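PDB 5MQO: Non-reducing end beta-L-arabinofuranosidase from Bacteroides thetaiotaomicron, which probably hydrolyses glycosidic bonds in plant pectin, as a family GH127 glycoside hydrolase of a human gut bacterium. Local coordinates for residues Thr348-Asp351 and Gly352-Tyr355; Pro588-Glu591 and Glu592-Asn595. All blocks are in the same frame, centred on the assembly; numbering follows the deposited sequence.

Contact 1: Thr348-Asp351 and Gly352-Tyr355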
ATOM      1  N   THR A 348      25.092  -5.172   3.247  1.00 54.89           N
ATOM      2  CA  THR A 348      25.475  -6.570   3.413  1.00 55.17           C
ATOM      3  C   THR A 348      24.498  -7.281   4.342  1.00 54.05           C
ATOM      4  O   THR A 348      23.998  -6.678   5.269  1.00 52.96           O
ATOM      5  CB  THR A 348      26.894  -6.694   3.986  1.00 54.98           C
ATOM      6  OG1 THR A 348      27.040  -5.803   5.094  1.00 56.73           O
ATOM      7  CG2 THR A 348      27.902  -6.314   2.958  1.00 56.06           C
ATOM      8  N   SER A 349      24.247  -8.560   4.057  1.00 53.69           N
ATOM      9  CA  SER A 349      23.426  -9.460   4.869  1.00 52.90           C
ATOM     10  C   SER A 349      24.147 -10.819   5.119  1.00 54.28           C
ATOM     11  O   SER A 349      24.685 -11.434   4.181  1.00 53.62           O
ATOM     12  CB  SER A 349      22.101  -9.723   4.166  1.00 53.09           C
ATOM     13  OG  SER A 349      21.222 -10.449   5.000  1.00 52.54           O
ATOM     14  N   PRO A 350      24.242 -11.266   6.367  1.00 54.78           N
ATOM     15  CA  PRO A 350      24.042 -10.458   7.567  1.00 56.69           C
ATOM     16  C   PRO A 350      25.123  -9.349   7.829  1.00 57.80           C
ATOM     17  O   PRO A 350      26.209  -9.347   7.217  1.00 58.73           O
ATOM     18  CB  PRO A 350      24.101 -11.511   8.660  1.00 57.62           C
ATOM     19  CG  PRO A 350      25.116 -12.486   8.163  1.00 56.52           C
ATOM     20  CD  PRO A 350      24.959 -12.522   6.667  1.00 56.45           C
ATOM     21  N   ASP A 351      24.802  -8.455   8.769  1.00 57.96           N
ATOM     22  CA  ASP A 351      25.596  -7.252   9.101  1.00 58.98           C
ATOM     23  C   ASP A 351      26.171  -7.380  10.514  1.00 58.96           C
ATOM     24  O   ASP A 351      25.462  -7.206  11.517  1.00 59.66           O
ATOM     25  CB  ASP A 351      24.712  -5.977   8.998  1.00 58.00           C
ATOM     26  CG  ASP A 351      25.495  -4.667   9.140  1.00 56.01           C
ATOM     27  OD1 ASP A 351      26.709  -4.685   9.349  1.00 58.23           O
ATOM     28  OD2 ASP A 351      24.883  -3.592   9.036  1.00 55.52           O
ATOM     29  N   GLY A 352      27.461  -7.696  10.566  1.00 59.53           N
ATOM     30  CA  GLY A 352      28.244  -7.685  11.803  1.00 58.56           C
ATOM     31  C   GLY A 352      28.089  -8.884  12.708  1.00 58.58           C
ATOM     32  O   GLY A 352      28.505  -8.822  13.846  1.00 57.84           O
ATOM     33  N   THR A 353      27.498  -9.969  12.202  1.00 60.17           N
ATOM     34  CA  THR A 353      27.256 -11.198  12.985  1.00 61.82           C
ATOM     35  C   THR A 353      28.072 -12.433  12.535  1.00 65.89           C
ATOM     36  O   THR A 353      28.207 -13.379  13.306  1.00 68.21           O
ATOM     37  CB  THR A 353      25.769 -11.616  12.917  1.00 59.38           C
ATOM     38  OG1 THR A 353      25.413 -11.832  11.555  1.00 59.11           O
ATOM     39  CG2 THR A 353      24.852 -10.567  13.496  1.00 58.08           C
ATOM     40  N   CYS A 354      28.604 -12.427  11.309  1.00 67.54           N
ATOM     41  CA  CYS A 354      29.139 -13.628  10.695  1.00 67.59           C
ATOM     42  C   CYS A 354      30.670 -13.603  10.514  1.00 71.27           C
ATOM     43  O   CYS A 354      31.281 -12.578  10.169  1.00 69.42           O
ATOM     44  CB  CYS A 354      28.455 -13.837   9.355  1.00 68.12           C
ATOM     45  SG  CYS A 354      28.845 -15.390   8.552  1.00 71.76           S
ATOM     46  N   TYR A 355      31.264 -14.777  10.714  1.00 75.04           N
ATOM     47  CA  TYR A 355      32.712 -14.974  10.690  1.00 75.77           C
ATOM     48  C   TYR A 355      33.252 -15.542   9.362  1.00 79.67           C
ATOM     49  O   TYR A 355      34.422 -15.350   9.095  1.00 80.78           O
ATOM     50  CB  TYR A 355      33.146 -15.869  11.868  1.00 73.66           C
ATOM     51  CG  TYR A 355      33.029 -15.209  13.237  1.00 72.03           C
ATOM     52  CD1 TYR A 355      31.832 -15.266  13.970  1.00 68.00           C
ATOM     53  CD2 TYR A 355      34.127 -14.528  13.806  1.00 71.45           C
ATOM     54  CE1 TYR A 355      31.733 -14.678  15.218  1.00 66.84           C
ATOM     55  CE2 TYR A 355      34.037 -13.933  15.058  1.00 70.04           C
ATOM     56  CZ  TYR A 355      32.841 -14.014  15.760  1.00 69.16           C
ATOM     57  OH  TYR A 355      32.753 -13.418  16.996  1.00 68.79           O
TER

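Contact 2: Pro588-Glu591 and Glu592-Asn595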
ATOM      1  N   PRO A 588      14.095   2.529  21.627  1.00 53.83           N
ATOM      2  CA  PRO A 588      15.427   3.143  21.814  1.00 52.16           C
ATOM      3  C   PRO A 588      16.537   2.591  20.920  1.00 50.46           C
ATOM      4  O   PRO A 588      17.477   3.301  20.585  1.00 51.96           O
ATOM      5  CB  PRO A 588      15.741   2.885  23.293  1.00 53.66           C
ATOM      6  CG  PRO A 588      14.705   1.895  23.766  1.00 55.96           C
ATOM      7  CD  PRO A 588      13.505   2.095  22.905  1.00 54.94           C
ATOM      8  N   LEU A 589      16.480   1.319  20.578  1.00 49.16           N
ATOM      9  CA  LEU A 589      17.392   0.749  19.580  1.00 46.23           C
ATOM     10  C   LEU A 589      17.275   1.321  18.150  1.00 42.86           C
ATOM     11  O   LEU A 589      18.050   0.973  17.328  1.00 39.28           O
ATOM     12  CB  LEU A 589      17.243  -0.769  19.537  1.00 47.23           C
ATOM     13  CG  LEU A 589      17.661  -1.599  20.752  1.00 49.04           C
ATOM     14  CD1 LEU A 589      17.240  -3.043  20.507  1.00 50.76           C
ATOM     15  CD2 LEU A 589      19.167  -1.575  21.009  1.00 50.06           C
ATOM     16  N   ALA A 590      16.305   2.165  17.841  1.00 42.99           N
ATOM     17  CA  ALA A 590      16.321   2.907  16.564  1.00 44.17           C
ATOM     18  C   ALA A 590      17.103   4.231  16.691  1.00 44.66           C
ATOM     19  O   ALA A 590      16.531   5.301  16.894  1.00 46.03           O
ATOM     20  CB  ALA A 590      14.910   3.168  16.076  1.00 44.62           C
ATOM     21  N   GLU A 591      18.413   4.129  16.526  1.00 45.36           N
ATOM     22  CA  GLU A 591      19.345   5.202  16.831  1.00 46.00           C
ATOM     23  C   GLU A 591      19.144   6.409  15.949  1.00 46.42           C
ATOM     24  O   GLU A 591      19.278   7.543  16.393  1.00 48.90           O
ATOM     25  CB  GLU A 591      20.790   4.707  16.650  1.00 46.45           C
ATOM     26  CG  GLU A 591      21.142   3.432  17.417  1.00 45.17           C
ATOM     27  CD  GLU A 591      22.638   3.260  17.631  1.00 45.23           C
ATOM     28  OE1 GLU A 591      23.437   4.082  17.114  1.00 44.43           O
ATOM     29  OE2 GLU A 591      23.014   2.288  18.322  1.00 44.56           O
ATOM     30  N   GLU A 592      18.802   6.163  14.695  1.00 47.05           N
ATOM     31  CA  GLU A 592      18.664   7.234  13.695  1.00 46.96           C
ATOM     32  C   GLU A 592      17.537   8.195  14.011  1.00 46.35           C
ATOM     33  O   GLU A 592      17.510   9.297  13.473  1.00 48.91           O
ATOM     34  CB  GLU A 592      18.447   6.633  12.303  1.00 47.91           C
ATOM     35  CG  GLU A 592      19.633   5.800  11.776  1.00 48.32           C
ATOM     36  CD  GLU A 592      19.584   4.304  12.034  1.00 47.42           C
ATOM     37  OE1 GLU A 592      18.856   3.855  12.939  1.00 46.69           O
ATOM     38  OE2 GLU A 592      20.328   3.565  11.334  1.00 50.93           O
ATOM     39  N   ILE A 593      16.622   7.775  14.887  1.00 45.67           N
ATOM     40  CA  ILE A 593      15.499   8.607  15.348  1.00 46.25           C
ATOM     41  C   ILE A 593      15.368   8.675  16.875  1.00 47.64           C
ATOM     42  O   ILE A 593      14.324   9.058  17.414  1.00 45.71           O
ATOM     43  CB  ILE A 593      14.193   8.126  14.701  1.00 45.43           C
ATOM     44  CG1 ILE A 593      13.916   6.645  14.988  1.00 44.91           C
ATOM     45  CG2 ILE A 593      14.293   8.357  13.203  1.00 46.54           C
ATOM     46  CD1 ILE A 593      12.646   6.119  14.324  1.00 46.53           C
ATOM     47  N   ARG A 594      16.443   8.321  17.583  1.00 50.12           N
ATOM     48  CA  ARG A 594      16.438   8.400  19.026  1.00 51.45           C
ATOM     49  C   ARG A 594      16.181   9.856  19.451  1.00 51.79           C
ATOM     50  O   ARG A 594      16.611  10.797  18.783  1.00 50.86           O
ATOM     51  CB  ARG A 594      17.741   7.863  19.601  1.00 52.52           C
ATOM     52  CG  ARG A 594      17.766   7.826  21.123  1.00 53.74           C
ATOM     53  CD  ARG A 594      18.568   6.658  21.652  1.00 55.29           C
ATOM     54  NE  ARG A 594      18.686   6.680  23.105  1.00 59.73           N
ATOM     55  CZ  ARG A 594      17.690   6.444  23.963  1.00 60.03           C
ATOM     56  NH1 ARG A 594      16.468   6.165  23.529  1.00 63.75           N
ATOM     57  NH2 ARG A 594      17.911   6.495  25.272  1.00 58.96           N
ATOM     58  N   ASN A 595      15.397  10.020  20.509  1.00 51.67           N
ATOM     59  CA  ASN A 595      15.051  11.342  21.042  1.00 52.91           C
ATOM     60  C   ASN A 595      14.453  12.376  20.048  1.00 52.23           C
ATOM     61  O   ASN A 595      14.719  13.589  20.102  1.00 50.89           O
ATOM     62  CB  ASN A 595      16.273  11.926  21.763  1.00 52.06           C
ATOM     63  CG  ASN A 595      15.881  12.875  22.863  1.00 50.03           C
ATOM     64  OD1 ASN A 595      14.905  12.638  23.576  1.00 47.63           O
ATOM     65  ND2 ASN A 595      16.610  13.965  22.981  1.00 49.92           N
TER

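Contact 1: Thr348-Asp351 and Gly352-Tyr355
The ring of Pro350 is met by Thr353 and Cys354 as the chain turns sharply through Asp351 and Gly352; the CA atoms of Pro350 and Thr353 lie 6.3 Å apart. Gly352 opens the second half of the bend with a positive phi of 80°. Its N lies 3.3 Å from Asp351 OD1, but the angle is too poor for a hydrogen bond, and that carboxylate is instead paired through OD2 with Arg369 in a salt bridge. Thr353 follows and carries the closest side-chain approach: its OG1 is 3.2 Å from Pro350 CB and 3.5 Å from Pro350 CG, so the hydroxyl oxygen rests against ring carbons in a non-bonded contact. With chi1 at 59°, OG1 is flanked by both backbone arms of its own residue and faces the proline ring, while CG2 lies 3.9 Å from Asp351 O. Cys354 then adds the apolar part, its CB packing 3.8 Å from Pro350 CG, the ring carbon that OG1 also approaches. No hydrogen bond spans the two halves; what joins them is van der Waals contact, next to a cis peptide bond before Pro350. The bend leaves strand 347-349 and begins the connection to its antiparallel partner, strand 361-364, to which Ser349 is joined by backbone hydrogen bonds with Gln361; Pro350 also touches Arg284, and Cys354 touches Ser359 and Ile360.

Contact 2: Pro588-Glu591 and Glu592-Asn595
Arg594 folds back alongside Pro588, its NH1 lying 3.4 Å from Pro588 CB with the guanidinium plane oblique to that carbon. Two features put it there: CG is anti to the backbone N (chi1 -176°), and the chain bends at chi2, which brings CD within 3.7 Å of Pro588 O. Ile593 departs in a different direction, and its CG1 packs 3.8 Å from the methyl of Ala590, with CD1 reaching the same carbon at 4.1 Å. This apolar pair is buried, whereas Pro588 and Arg594 are exposed. Two backbone hydrogen bonds close the turn that carries both side chains. Ile593 N donates to Ala590 O at 3.2 Å (N-H...O angle 153°) and Arg594 N to Glu591 O at 3.2 Å (168°), and the i to i+3 spacing matches the short 3-10 turn at Glu591 and Glu592. The chain of Glu592 bends at chi2 and folds back toward Glu591, its OE1 3.6 Å from Glu591 N without a hydrogen bond; OE1 makes a weak hydrogen bond to Leu373 N. The whole turn belongs to the loop linking antiparallel strands 581-584 and 596-601, and Ile593 also packs on Ala586 within that loop and on Asn375.

Both contacts are bends on connections between neighbouring antiparallel strands, but they share no strand: residues 348-355 run from the end of strand 347-349 into the connection to 361-364 in the GH127 catalytic domain, while residues 588-595 belong to that from 581-584 to 596-601 in the C-terminal domain. Contact 1 lies wholly at the surface, and contact 2 is partly buried. Their chemistry differs too: the first has no hydrogen bond across its halves, whereas the second is tied by two backbone bonds and a buried aliphatic pair. Centres 21 Å apart and nearest atoms about 9 Å apart, they lie on the same side of the chain's centre without touching.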